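Local coordinates for uncharacterized protein (PDB 4JUR) that probably acts as an immunity protein that binds and neutralises a type VI secretion amidase effector, protecting the cell from cell-wall damage, at residues V19-I24 / D38-A43; S64-K69 / H77-K82. One frame throughout, in Å; residues are numbered along the deposited sequence.

Contact 1. Residues V19-I24 / D38-A43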
loop_
_atom_site.group_PDB
_atom_site.type_symbol
_atom_site.label_atom_id
_atom_site.label_comp_id
_atom_site.label_asym_id
_atom_site.label_seq_id
_atom_site.Cartn_x
_atom_site.Cartn_y
_atom_site.Cartn_z
ATOM N N VAL I 19 -2.337 6.870 4.938
ATOM C CA VAL I 19 -3.655 6.594 4.367
ATOM C C VAL I 19 -3.756 5.175 3.765
ATOM O O VAL I 19 -4.709 4.424 4.043
ATOM C CB VAL I 19 -4.064 7.651 3.307
ATOM C CG1 VAL I 19 -5.325 7.219 2.601
ATOM C CG2 VAL I 19 -4.243 9.025 3.948
ATOM N N GLN I 20 -2.770 4.794 2.965
ATOM C CA GLN I 20 -2.810 3.482 2.343
ATOM C C GLN I 20 -2.852 2.365 3.403
ATOM O O GLN I 20 -3.680 1.441 3.326
ATOM C CB GLN I 20 -1.624 3.293 1.416
ATOM C CG GLN I 20 -1.905 2.358 0.249
ATOM C CD GLN I 20 -1.289 0.973 0.428
ATOM O OE1 GLN I 20 -1.278 0.169 -0.516
ATOM N NE2 GLN I 20 -0.779 0.678 1.643
ATOM N N ASN I 21 -1.971 2.466 4.394
ATOM C CA ASN I 21 -1.901 1.475 5.455
ATOM C C ASN I 21 -3.230 1.377 6.208
ATOM O O ASN I 21 -3.817 0.298 6.294
ATOM C CB ASN I 21 -0.730 1.762 6.404
ATOM C CG ASN I 21 0.644 1.435 5.778
ATOM O OD1 ASN I 21 1.656 1.462 6.467
ATOM N ND2 ASN I 21 0.671 1.131 4.479
ATOM N N ARG I 22 -3.721 2.503 6.719
ATOM C CA ARG I 22 -4.967 2.484 7.450
ATOM C C ARG I 22 -6.112 1.878 6.640
ATOM O O ARG I 22 -6.923 1.100 7.171
ATOM C CB ARG I 22 -5.349 3.878 7.941
ATOM C CG ARG I 22 -6.771 3.930 8.468
ATOM C CD ARG I 22 -6.916 4.847 9.639
ATOM N NE ARG I 22 -6.451 4.204 10.853
ATOM C CZ ARG I 22 -7.081 4.284 12.020
ATOM N NH1 ARG I 22 -8.221 4.982 12.131
ATOM N NH2 ARG I 22 -6.568 3.659 13.076
ATOM N N CYS I 23 -6.170 2.233 5.360
ATOM C CA CYS I 23 -7.191 1.721 4.456
ATOM C C CYS I 23 -7.119 0.185 4.401
ATOM O O CYS I 23 -8.150 -0.528 4.499
ATOM C CB CYS I 23 -7.019 2.369 3.066
ATOM S SG CYS I 23 -8.149 1.758 1.794
ATOM N N ILE I 24 -5.891 -0.330 4.288
ATOM C CA ILE I 24 -5.698 -1.778 4.286
ATOM C C ILE I 24 -6.195 -2.399 5.593
ATOM O O ILE I 24 -6.775 -3.481 5.585
ATOM C CB ILE I 24 -4.250 -2.176 3.965
ATOM C CG1 ILE I 24 -4.038 -2.141 2.450
ATOM C CG2 ILE I 24 -3.943 -3.571 4.473
ATOM C CD1 ILE I 24 -2.596 -1.995 2.045
ATOM N N ASP I 38 -2.622 -1.218 11.628
ATOM C CA ASP I 38 -2.699 -0.023 12.453
ATOM C C ASP I 38 -1.389 0.337 13.146
ATOM O O ASP I 38 -1.113 1.523 13.410
ATOM C CB ASP I 38 -3.912 -0.074 13.389
ATOM C CG ASP I 38 -5.233 0.191 12.634
ATOM O OD1 ASP I 38 -5.224 1.014 11.670
ATOM O OD2 ASP I 38 -6.270 -0.423 12.985
ATOM N N ALA I 39 -0.556 -0.674 13.384
ATOM C CA ALA I 39 0.796 -0.447 13.890
ATOM C C ALA I 39 1.681 0.155 12.794
ATOM O O ALA I 39 2.473 1.101 13.030
ATOM C CB ALA I 39 1.395 -1.753 14.395
ATOM N N SER I 40 1.543 -0.405 11.592
ATOM C CA SER I 40 2.207 0.141 10.419
ATOM C C SER I 40 1.841 1.612 10.218
ATOM O O SER I 40 2.727 2.453 10.071
ATOM C CB SER I 40 1.883 -0.680 9.176
ATOM O OG SER I 40 2.513 -1.950 9.255
ATOM N N ALA I 41 0.548 1.931 10.254
ATOM C CA ALA I 41 0.133 3.315 10.068
ATOM C C ALA I 41 0.716 4.199 11.154
ATOM O O ALA I 41 1.203 5.293 10.866
ATOM C CB ALA I 41 -1.367 3.443 10.022
ATOM N N ALA I 42 0.704 3.722 12.398
ATOM C CA ALA I 42 1.240 4.553 13.479
ATOM C C ALA I 42 2.728 4.900 13.321
ATOM O O ALA I 42 3.157 5.965 13.773
ATOM C CB ALA I 42 0.962 3.936 14.834
ATOM N N ALA I 43 3.510 4.039 12.678
ATOM C CA ALA I 43 4.894 4.460 12.310
ATOM C C ALA I 43 4.948 5.710 11.384
ATOM O O ALA I 43 5.783 6.635 11.550
ATOM C CB ALA I 43 5.672 3.302 11.674
HETATM O O HOH W 1 -7.579 0.431 10.077
#
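Asn-21 and Ala-41 meet where the backbones of two antiparallel helices come nearest, with 5.4 Å between their CA atoms. Here the packing is tight: CB of Asn-21 lies 4.0 Å from CB of Ala-41, and the small alanine lets the segment axes approach to 8.1 Å at an angle of 165°. With CG beside the backbone N, the Asn-21 amide reaches across so that OD1 rests 3.5 Å from CB of Ser-40; the same oxygen takes a weak hydrogen bond from Trp-44 NE1.

The other side is looser: Asp-38 is partly exposed and a water donates to both its OD1 and Arg-22 O, while Arg-22 itself is covered by another protein's chain. Arg-22 bends at chi2 and chi3 to bring NH2 3.3 Å from OD1 of Asp-38, a salt bridge whose hydrogen bond is weak and bent (130°), with guanidinium and carboxylate planes 50° apart. The firmer partner of Arg-22 is Asp-59, bound through NH1, while NH2 also bonds the backbone of that other chain and an aromatic side chain there makes a cation-pi contact. A close Asn-21/Ala-41 contact with a charged margin thus joins helices 11-27 and 31-47 as an antiparallel alpha-hairpin of this all-helical fold.

Contact 2. Residues S64-K69 / H77-K82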
loop_
_atom_site.group_PDB
_atom_site.type_symbol
_atom_site.label_atom_id
_atom_site.label_comp_id
_atom_site.label_asym_id
_atom_site.label_seq_id
_atom_site.Cartn_x
_atom_site.Cartn_y
_atom_site.Cartn_z
ATOM N N SER I 64 -15.436 7.152 3.519
ATOM C CA SER I 64 -16.304 7.508 2.400
ATOM C C SER I 64 -15.845 6.888 1.046
ATOM O O SER I 64 -16.608 6.186 0.391
ATOM C CB SER I 64 -16.468 9.026 2.303
ATOM O OG SER I 64 -17.256 9.353 1.169
ATOM N N LEU I 65 -14.600 7.131 0.638
ATOM C CA LEU I 65 -14.103 6.628 -0.640
ATOM C C LEU I 65 -14.106 5.099 -0.757
ATOM O O LEU I 65 -14.068 4.555 -1.863
ATOM C CB LEU I 65 -12.702 7.174 -0.939
ATOM C CG LEU I 65 -12.591 8.699 -0.924
ATOM C CD1 LEU I 65 -11.266 9.182 -1.498
ATOM C CD2 LEU I 65 -13.782 9.294 -1.681
ATOM N N LEU I 66 -14.140 4.385 0.362
ATOM C CA LEU I 66 -14.188 2.929 0.249
ATOM C C LEU I 66 -15.524 2.395 -0.299
ATOM O O LEU I 66 -15.583 1.273 -0.826
ATOM C CB LEU I 66 -13.858 2.278 1.575
ATOM C CG LEU I 66 -12.362 2.158 1.827
ATOM C CD1 LEU I 66 -12.123 1.664 3.241
ATOM C CD2 LEU I 66 -11.752 1.203 0.815
ATOM N N LYS I 67 -16.594 3.187 -0.182
ATOM C CA LYS I 67 -17.894 2.716 -0.650
ATOM C C LYS I 67 -18.055 2.861 -2.174
ATOM O O LYS I 67 -18.951 2.263 -2.781
ATOM C CB LYS I 67 -19.070 3.283 0.179
ATOM C CG LYS I 67 -19.210 4.795 0.226
ATOM C CD LYS I 67 -20.040 5.265 1.452
ATOM C CE LYS I 67 -19.563 4.630 2.770
ATOM N NZ LYS I 67 -20.073 5.336 4.025
ATOM N N GLN I 68 -17.145 3.618 -2.780
ATOM C CA GLN I 68 -16.962 3.646 -4.225
ATOM C C GLN I 68 -16.702 2.238 -4.735
ATOM O O GLN I 68 -15.959 1.469 -4.123
ATOM C CB GLN I 68 -15.738 4.490 -4.558
ATOM C CG GLN I 68 -15.699 5.059 -5.954
ATOM C CD GLN I 68 -16.326 6.434 -6.012
ATOM O OE1 GLN I 68 -16.876 6.918 -5.015
ATOM N NE2 GLN I 68 -16.244 7.078 -7.173
ATOM N N LYS I 69 -17.301 1.875 -5.857
ATOM C CA LYS I 69 -16.937 0.589 -6.443
ATOM C C LYS I 69 -15.921 0.813 -7.562
ATOM O O LYS I 69 -16.199 1.559 -8.501
ATOM C CB LYS I 69 -18.172 -0.164 -6.963
ATOM N N HIS I 77 -13.005 -7.582 -6.004
ATOM C CA HIS I 77 -13.391 -6.303 -5.428
ATOM C C HIS I 77 -12.359 -5.194 -5.669
ATOM O O HIS I 77 -12.694 -4.008 -5.599
ATOM C CB HIS I 77 -13.698 -6.461 -3.938
ATOM C CG HIS I 77 -15.147 -6.718 -3.650
ATOM N ND1 HIS I 77 -15.651 -7.981 -3.423
ATOM C CD2 HIS I 77 -16.199 -5.868 -3.569
ATOM C CE1 HIS I 77 -16.952 -7.900 -3.204
ATOM N NE2 HIS I 77 -17.309 -6.626 -3.286
ATOM N N TYR I 78 -11.113 -5.584 -5.945
ATOM C CA TYR I 78 -10.049 -4.616 -6.220
ATOM C C TYR I 78 -9.840 -3.630 -5.072
ATOM O O TYR I 78 -9.473 -2.487 -5.301
ATOM C CB TYR I 78 -10.366 -3.821 -7.499
ATOM C CG TYR I 78 -10.231 -4.603 -8.781
ATOM C CD1 TYR I 78 -8.986 -4.791 -9.372
ATOM C CD2 TYR I 78 -11.344 -5.165 -9.397
ATOM C CE1 TYR I 78 -8.851 -5.507 -10.550
ATOM C CE2 TYR I 78 -11.219 -5.882 -10.576
ATOM C CZ TYR I 78 -9.971 -6.045 -11.141
ATOM O OH TYR I 78 -9.838 -6.750 -12.295
ATOM N N GLN I 79 -10.082 -4.067 -3.842
ATOM C CA GLN I 79 -9.965 -3.192 -2.685
ATOM C C GLN I 79 -8.524 -2.699 -2.445
ATOM O O GLN I 79 -8.315 -1.576 -1.998
ATOM C CB GLN I 79 -10.500 -3.901 -1.438
ATOM C CG GLN I 79 -11.943 -4.384 -1.569
ATOM C CD GLN I 79 -12.920 -3.583 -0.699
ATOM O OE1 GLN I 79 -13.311 -2.454 -1.043
ATOM N NE2 GLN I 79 -13.311 -4.165 0.440
ATOM N N ILE I 80 -7.539 -3.536 -2.744
ATOM C CA ILE I 80 -6.142 -3.199 -2.506
ATOM C C ILE I 80 -5.649 -2.048 -3.416
ATOM O O ILE I 80 -5.100 -1.017 -2.936
ATOM C CB ILE I 80 -5.295 -4.487 -2.573
ATOM C CG1 ILE I 80 -5.429 -5.221 -1.225
ATOM C CG2 ILE I 80 -3.841 -4.197 -2.888
ATOM C CD1 ILE I 80 -4.969 -6.636 -1.255
ATOM N N LEU I 81 -5.894 -2.212 -4.716
ATOM C CA LEU I 81 -5.865 -1.105 -5.655
ATOM C C LEU I 81 -6.636 0.115 -5.158
ATOM O O LEU I 81 -6.129 1.240 -5.213
ATOM C CB LEU I 81 -6.458 -1.537 -6.983
ATOM C CG LEU I 81 -6.565 -0.516 -8.106
ATOM C CD1 LEU I 81 -5.193 0.038 -8.449
ATOM C CD2 LEU I 81 -7.201 -1.187 -9.326
ATOM N N LYS I 82 -7.861 -0.097 -4.684
ATOM C CA LYS I 82 -8.682 1.029 -4.272
ATOM C C LYS I 82 -7.972 1.812 -3.180
ATOM O O LYS I 82 -8.000 3.038 -3.178
ATOM C CB LYS I 82 -10.061 0.589 -3.808
ATOM C CG LYS I 82 -11.037 1.743 -3.702
ATOM C CD LYS I 82 -12.316 1.347 -3.008
ATOM C CE LYS I 82 -12.953 0.147 -3.657
ATOM N NZ LYS I 82 -14.212 -0.244 -2.953
#
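Lys-82 reaches across to the 66-68 backbone near the C-terminal end of helix 52-65 and delivers its ammonium group to two backbone carbonyls. NZ lies 2.7 Å from O of Gln-68, approaching almost straight in line with that carbonyl (176°), and 3.0 Å from O of Leu-66, where it comes in at 138° and tilted out of the carbonyl plane. A third bond stays within the lysine's own segment: NZ is 3.1 Å from OE1 of Gln-79, one helical turn back, and lies in the plane of that amide. Three oxygens therefore grip one nitrogen, and their partial negative charge would be expected to favour the charged form of the lysine.

The aliphatic part of the chain does its own packing. It leaves the helix with CG anti to the backbone N (chi1 -166°), then bends at chi3, which brings NZ to the carbonyls. On the way CD passes 3.9 Å from CD2 of Leu-66 and 3.8 Å from O of Leu-65, the leucine and lysine side chains lying across one another.

Farther out, the 64-68 backbone is shaped by the bond from Lys-67 N to Ser-64 O, 3.1 Å long, while Leu-66 packs on Cys-23, Lys-26 and Ile-27 of helix 11-27. On the lysine's side, Lys-82 N bonds to O of Tyr-78 at 2.9 Å in the first turn of helix 79-87. Tyr-78 holds the N-cap position, and the backbone N-H groups of Gln-79 and Ile-80 bond to the carboxylate of Asp-36 of the second subunit. What results is a buried lysine whose ammonium, held by backbone carbonyls, joins the C-terminal region of helix 52-65 to the start of helix 79-87 and closes the base of the intervening 70-76 loop.

Overall arrangement
Contact 1 closes before contact 2 opens, so the two follow in series along the chain. Contact 1 pairs helices 11-27 and 31-47 about 6 Å from the chain centre; contact 2 joins the C-terminal region of helix 52-65 to the start of helix 79-87 nearer the surface, about 12 Å out. Their centres lie about 16 Å apart. Cys-23 links them: its SG packs 3.8 Å from CD2 of Leu-66 and forms a disulfide with Cys-83, tying helix 11-27 to helix 79-87. Both contacts also touch the second subunit: Ser-40 OG, bonded to Asp-36 O of its own chain, also hydrogen-bonds Leu-81 N of the other copy, so parts of both contacts lie at the interface between copies.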